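Local coordinates for transketolase (Campylobacter jejuni, PDB 3L84), which belongs to the transketolase family of thiamine diphosphate-binding proteins, carrying two domains of the cofactor-binding fold type followed by a smaller C-terminal domain, at residues A[541-546]-A[624-629]; A[521-526]-A[546-551]. One frame throughout, in Å; residues are numbered along the deposited sequence.

Contact 1: A[541-546]-A[624-629]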
loop_
_atom_site.group_PDB
_atom_site.type_symbol
_atom_site.label_atom_id
_atom_site.label_comp_id
_atom_site.label_asym_id
_atom_site.label_seq_id
_atom_site.Cartn_x
_atom_site.Cartn_y
_atom_site.Cartn_z
ATOM N N LEU A 541 -7.379 5.418 -33.697
ATOM C CA LEU A 541 -7.036 5.838 -35.052
ATOM C C LEU A 541 -7.715 4.911 -36.085
ATOM O O LEU A 541 -8.292 5.379 -37.089
ATOM C CB LEU A 541 -5.513 5.876 -35.261
ATOM C CG LEU A 541 -4.824 7.007 -34.546
ATOM C CD1 LEU A 541 -3.300 6.718 -34.484
ATOM C CD2 LEU A 541 -5.106 8.378 -35.187
ATOM N N GLU A 542 -7.605 3.599 -35.873
ATOM C CA GLU A 542 -8.199 2.625 -36.772
ATOM C C GLU A 542 -9.704 2.746 -36.785
ATOM O O GLU A 542 -10.334 2.636 -37.845
ATOM C CB GLU A 542 -7.781 1.197 -36.400
ATOM C CG GLU A 542 -6.249 0.937 -36.520
ATOM C CD GLU A 542 -5.783 0.606 -37.922
ATOM O OE1 GLU A 542 -6.018 -0.528 -38.375
ATOM O OE2 GLU A 542 -5.146 1.478 -38.549
ATOM N N SER A 543 -10.301 2.991 -35.621
ATOM C CA SER A 543 -11.750 3.135 -35.543
ATOM C C SER A 543 -12.230 4.417 -36.234
ATOM O O SER A 543 -13.246 4.415 -36.923
ATOM C CB SER A 543 -12.244 3.101 -34.102
ATOM O OG SER A 543 -11.946 1.833 -33.514
ATOM N N ALA A 544 -11.468 5.493 -36.087
ATOM C CA ALA A 544 -11.799 6.748 -36.745
ATOM C C ALA A 544 -11.724 6.585 -38.277
ATOM O O ALA A 544 -12.572 7.079 -38.999
ATOM C CB ALA A 544 -10.867 7.851 -36.284
ATOM N N ASN A 545 -10.745 5.829 -38.762
ATOM C CA ASN A 545 -10.629 5.551 -40.215
ATOM C C ASN A 545 -11.859 4.782 -40.698
ATOM O O ASN A 545 -12.412 5.067 -41.755
ATOM C CB ASN A 545 -9.366 4.717 -40.508
ATOM C CG ASN A 545 -8.102 5.521 -40.448
ATOM O OD1 ASN A 545 -8.132 6.753 -40.562
ATOM N ND2 ASN A 545 -6.960 4.834 -40.249
ATOM N N GLU A 546 -12.310 3.797 -39.928
ATOM C CA GLU A 546 -13.512 3.072 -40.285
ATOM C C GLU A 546 -14.760 3.973 -40.255
ATOM O O GLU A 546 -15.592 3.917 -41.166
ATOM C CB GLU A 546 -13.689 1.839 -39.383
ATOM C CG GLU A 546 -14.930 0.980 -39.697
ATOM C CD GLU A 546 -14.905 0.364 -41.087
ATOM O OE1 GLU A 546 -13.792 0.200 -41.637
ATOM O OE2 GLU A 546 -16.001 0.038 -41.620
ATOM N N LYS A 624 -16.035 -3.591 -32.398
ATOM C CA LYS A 624 -16.824 -3.372 -31.183
ATOM C C LYS A 624 -16.875 -1.897 -30.809
ATOM O O LYS A 624 -17.902 -1.385 -30.365
ATOM C CB LYS A 624 -16.315 -4.214 -30.029
ATOM C CG LYS A 624 -16.564 -5.708 -30.239
ATOM C CD LYS A 624 -16.017 -6.530 -29.120
ATOM C CE LYS A 624 -16.366 -8.010 -29.186
ATOM N NZ LYS A 624 -15.782 -8.778 -28.039
ATOM N N LEU A 625 -15.741 -1.198 -30.951
ATOM C CA LEU A 625 -15.726 0.202 -30.604
ATOM C C LEU A 625 -16.583 1.020 -31.562
ATOM O O LEU A 625 -17.350 1.869 -31.144
ATOM C CB LEU A 625 -14.289 0.740 -30.527
ATOM C CG LEU A 625 -14.171 2.223 -30.246
ATOM C CD1 LEU A 625 -14.848 2.627 -28.940
ATOM C CD2 LEU A 625 -12.683 2.632 -30.206
ATOM N N VAL A 626 -16.488 0.733 -32.843
ATOM C CA VAL A 626 -17.349 1.418 -33.808
ATOM C C VAL A 626 -18.827 1.164 -33.543
ATOM O O VAL A 626 -19.630 2.075 -33.613
ATOM C CB VAL A 626 -16.977 1.021 -35.235
ATOM C CG1 VAL A 626 -18.063 1.457 -36.266
ATOM C CG2 VAL A 626 -15.611 1.596 -35.619
ATOM N N ASN A 627 -19.184 -0.072 -33.228
ATOM C CA ASN A 627 -20.581 -0.374 -32.858
ATOM C C ASN A 627 -21.053 0.406 -31.642
ATOM O O ASN A 627 -22.184 0.900 -31.625
ATOM C CB ASN A 627 -20.779 -1.886 -32.708
ATOM C CG ASN A 627 -20.846 -2.583 -34.038
ATOM O OD1 ASN A 627 -21.050 -1.957 -35.084
ATOM N ND2 ASN A 627 -20.651 -3.900 -34.014
ATOM N N PHE A 628 -20.187 0.548 -30.640
ATOM C CA PHE A 628 -20.487 1.341 -29.469
ATOM C C PHE A 628 -20.696 2.826 -29.837
ATOM O O PHE A 628 -21.676 3.457 -29.409
ATOM C CB PHE A 628 -19.342 1.179 -28.478
ATOM C CG PHE A 628 -19.480 2.016 -27.238
ATOM C CD1 PHE A 628 -20.239 1.576 -26.147
ATOM C CD2 PHE A 628 -18.850 3.238 -27.147
ATOM C CE1 PHE A 628 -20.362 2.356 -25.011
ATOM C CE2 PHE A 628 -18.938 4.006 -25.998
ATOM C CZ PHE A 628 -19.704 3.580 -24.922
ATOM N N ILE A 629 -19.792 3.380 -30.645
ATOM C CA ILE A 629 -19.870 4.797 -31.030
ATOM C C ILE A 629 -21.147 5.069 -31.837
ATOM O O ILE A 629 -21.753 6.128 -31.690
ATOM C CB ILE A 629 -18.611 5.199 -31.789
ATOM C CG1 ILE A 629 -17.404 5.151 -30.827
ATOM C CG2 ILE A 629 -18.748 6.590 -32.442
ATOM C CD1 ILE A 629 -16.063 5.377 -31.468
#
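Ser543 OG, the polar atom at the heart of this helix pair, is held from its own helix and packed from the other: it hydrogen-bonds to the carbonyl oxygen of Leu539, one turn earlier, and lies 3.5 Å from Leu625 CD2. The torsion explains both relations, because OG sits beside the backbone N (chi1 -63°), leaning back toward Leu539 while still facing residues 624-629. The hydroxyl thus enters an apolar interface with its hydrogen-bonding need met inside its own helix. Leu625 comes up to the hydroxyl chiefly with its CD2 methyl, CB and CG standing slightly farther off; Leu625 CD2 also approaches Ser543 CB at 3.9 Å.

Val626 supplies the second half of the contact through a single methyl, CG2. That methyl stands 3.9 Å from Ser543 O, 4.0 Å from Ser543 CB and also 4.2 Å from Glu546 CG, so it touches two residues that are three positions apart on helix 537-549. The Glu546 side chain crosses Val626 at about a right angle. Its CG lies anti to the backbone N (chi1 -179°), which carries it to Val626 CG2, and a bend at chi2 then turns the carboxylate away, to Gln550. No hydrogen bond joins the two segments, and 169 Å² is buried between them, largely on Ser543 and Val626. These two residues also mark the closest backbone approach, CA to CA 6.1 Å; the segment axes pass 9.7 Å apart and cross at -59°.

Both helices lie on the same face of the C-terminal domain's mixed sheet, since Ser543 and Ile629 both rest on Leu530 of strand 528-532. Helix 537-549 also packs Leu541 and Ala544 onto strand 554-558, whereas helix 622-629 extends toward strand 598-600, where Phe628 meets Tyr600 edge-to-face.

Contact 2: A[521-526]-A[546-551]; sequences KESKEA and ELEKQG
Lys521 and Glu548 reach toward each other from opposite directions, yet their charges do not pair directly. The extended lysine brings NZ to 3.6 Å from Glu548 CG, against the aliphatic part of the glutamate, while Lys521 NZ and Glu548 OE2 remain 4.3 Å apart, beyond a salt bridge. The lysine amine instead has a weak hydrogen bond to Asn545 OD1, although its positive charge would still be expected to favour the nearby carboxylate electrostatically.

The bend at chi2 (-93°) directs the glutamate's end to Ser523, and Ser523 OG lies 2.8 Å from Glu548 OE2. The Cys554 carbonyl oxygen is a second acceptor within reach of the same single hydroxyl proton, and the geometry leaves open which is served. Glu548 OE2 also accepts the backbone N-H of Cys554, so strand, loop and helix meet in one small polar cluster.

Beyond Glu548 the helix finishes in a Schellman motif, with Gly551 at positive phi. Gln550 NE2 turns back to Glu546 OE2 at 2.7 Å, using the oxygen's anti lone pair.

The loop leaves edge strand 518-521, passes the start of strand 554-558 and leads into strand 528-532; Glu548, in the last turn of helix 537-549, faces it.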
loop_
_atom_site.group_PDB
_atom_site.type_symbol
_atom_site.label_atom_id
_atom_site.label_comp_id
_atom_site.label_asym_id
_atom_site.label_seq_id
_atom_site.Cartn_x
_atom_site.Cartn_y
_atom_site.Cartn_z
ATOM N N LYS A 521 -5.632 13.561 -35.346
ATOM C CA LYS A 521 -6.472 13.602 -36.547
ATOM C C LYS A 521 -7.518 14.637 -36.287
ATOM O O LYS A 521 -8.106 14.663 -35.197
ATOM C CB LYS A 521 -7.112 12.232 -36.825
ATOM C CG LYS A 521 -7.991 12.156 -38.050
ATOM C CD LYS A 521 -8.516 10.732 -38.180
ATOM C CE LYS A 521 -9.525 10.547 -39.277
ATOM N NZ LYS A 521 -9.587 9.085 -39.596
ATOM N N GLU A 522 -7.729 15.521 -37.253
ATOM C CA GLU A 522 -8.703 16.601 -37.120
ATOM C C GLU A 522 -9.511 16.674 -38.382
ATOM O O GLU A 522 -8.947 16.745 -39.468
ATOM C CB GLU A 522 -8.020 17.939 -36.865
ATOM C CG GLU A 522 -8.966 19.124 -36.543
ATOM C CD GLU A 522 -8.273 20.393 -36.101
ATOM O OE1 GLU A 522 -7.120 20.633 -36.508
ATOM O OE2 GLU A 522 -8.897 21.182 -35.367
ATOM N N SER A 523 -10.819 16.702 -38.216
ATOM C CA SER A 523 -11.740 16.789 -39.336
ATOM C C SER A 523 -12.701 17.942 -39.134
ATOM O O SER A 523 -13.215 18.149 -38.025
ATOM C CB SER A 523 -12.526 15.485 -39.478
ATOM O OG SER A 523 -11.655 14.378 -39.656
ATOM N N LYS A 524 -12.983 18.650 -40.231
ATOM C CA LYS A 524 -13.968 19.712 -40.227
ATOM C C LYS A 524 -15.334 19.134 -39.844
ATOM O O LYS A 524 -15.717 18.042 -40.283
ATOM C CB LYS A 524 -14.017 20.390 -41.604
ATOM N N GLU A 525 -16.041 19.857 -38.982
ATOM C CA GLU A 525 -17.387 19.468 -38.539
ATOM C C GLU A 525 -17.406 18.020 -38.018
ATOM O O GLU A 525 -18.281 17.224 -38.360
ATOM C CB GLU A 525 -18.409 19.674 -39.661
ATOM C CG GLU A 525 -18.576 21.132 -40.095
ATOM C CD GLU A 525 -19.111 22.040 -38.977
ATOM O OE1 GLU A 525 -19.941 21.580 -38.168
ATOM O OE2 GLU A 525 -18.687 23.213 -38.912
ATOM N N ALA A 526 -16.414 17.700 -37.192
ATOM C CA ALA A 526 -16.330 16.387 -36.599
ATOM C C ALA A 526 -17.594 16.083 -35.837
ATOM O O ALA A 526 -18.071 16.911 -35.069
ATOM C CB ALA A 526 -15.108 16.302 -35.659
ATOM N N GLU A 546 -12.310 3.797 -39.928
ATOM C CA GLU A 546 -13.512 3.072 -40.285
ATOM C C GLU A 546 -14.760 3.973 -40.255
ATOM O O GLU A 546 -15.592 3.917 -41.166
ATOM C CB GLU A 546 -13.689 1.839 -39.383
ATOM C CG GLU A 546 -14.930 0.980 -39.697
ATOM C CD GLU A 546 -14.905 0.364 -41.087
ATOM O OE1 GLU A 546 -13.792 0.200 -41.637
ATOM O OE2 GLU A 546 -16.001 0.038 -41.620
ATOM N N LEU A 547 -14.893 4.801 -39.222
ATOM C CA LEU A 547 -16.015 5.728 -39.108
ATOM C C LEU A 547 -16.020 6.704 -40.295
ATOM O O LEU A 547 -17.065 6.953 -40.868
ATOM C CB LEU A 547 -15.991 6.475 -37.761
ATOM C CG LEU A 547 -16.419 5.700 -36.502
ATOM C CD1 LEU A 547 -15.878 6.350 -35.259
ATOM C CD2 LEU A 547 -17.930 5.580 -36.413
ATOM N N GLU A 548 -14.854 7.195 -40.691
ATOM C CA GLU A 548 -14.738 8.087 -41.855
ATOM C C GLU A 548 -15.157 7.356 -43.147
ATOM O O GLU A 548 -15.852 7.933 -43.988
ATOM C CB GLU A 548 -13.313 8.633 -41.960
ATOM C CG GLU A 548 -12.933 9.597 -40.854
ATOM C CD GLU A 548 -13.160 11.074 -41.152
ATOM O OE1 GLU A 548 -13.753 11.422 -42.220
ATOM O OE2 GLU A 548 -12.736 11.895 -40.313
ATOM N N LYS A 549 -14.770 6.090 -43.291
ATOM C CA LYS A 549 -15.166 5.284 -44.461
ATOM C C LYS A 549 -16.690 5.125 -44.473
ATOM O O LYS A 549 -17.303 5.085 -45.570
ATOM C CB LYS A 549 -14.439 3.932 -44.421
ATOM C CG LYS A 549 -14.809 2.919 -45.454
ATOM C CD LYS A 549 -13.920 1.676 -45.299
ATOM C CE LYS A 549 -14.183 0.676 -46.441
ATOM N NZ LYS A 549 -13.259 -0.494 -46.371
ATOM N N GLN A 550 -17.311 5.055 -43.294
ATOM C CA GLN A 550 -18.770 4.991 -43.156
ATOM C C GLN A 550 -19.484 6.361 -43.204
ATOM O O GLN A 550 -20.700 6.412 -43.079
ATOM C CB GLN A 550 -19.183 4.200 -41.898
ATOM C CG GLN A 550 -18.700 2.740 -41.922
ATOM C CD GLN A 550 -19.082 1.900 -40.683
ATOM O OE1 GLN A 550 -20.160 2.052 -40.121
ATOM N NE2 GLN A 550 -18.201 0.971 -40.306
ATOM N N GLY A 551 -18.749 7.453 -43.413
ATOM C CA GLY A 551 -19.331 8.798 -43.548
ATOM C C GLY A 551 -19.469 9.651 -42.302
ATOM O O GLY A 551 -20.271 10.580 -42.261
#

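In the fold
Both contacts use helix 537-549, and Glu546 belongs to each; their centres are about 11 Å apart. Contact 1 packs a buried side of the helix against helix 622-629, while contact 2 joins its C-terminal end to the 521-526 loop at the surface. They meet through Asn545 OD1 and Lys521 NZ, 2.9 Å apart, and through Ile629 CD1 and Leu547 CD1, 3.9 Å apart. Along the chain their segments alternate, and helix 537-549 is common to both. Their centres lie about 41 and 45 Å from the chain's centre; both are contacts within the C-terminal domain, one buried and one at the surface, with no part of the other chain touching them.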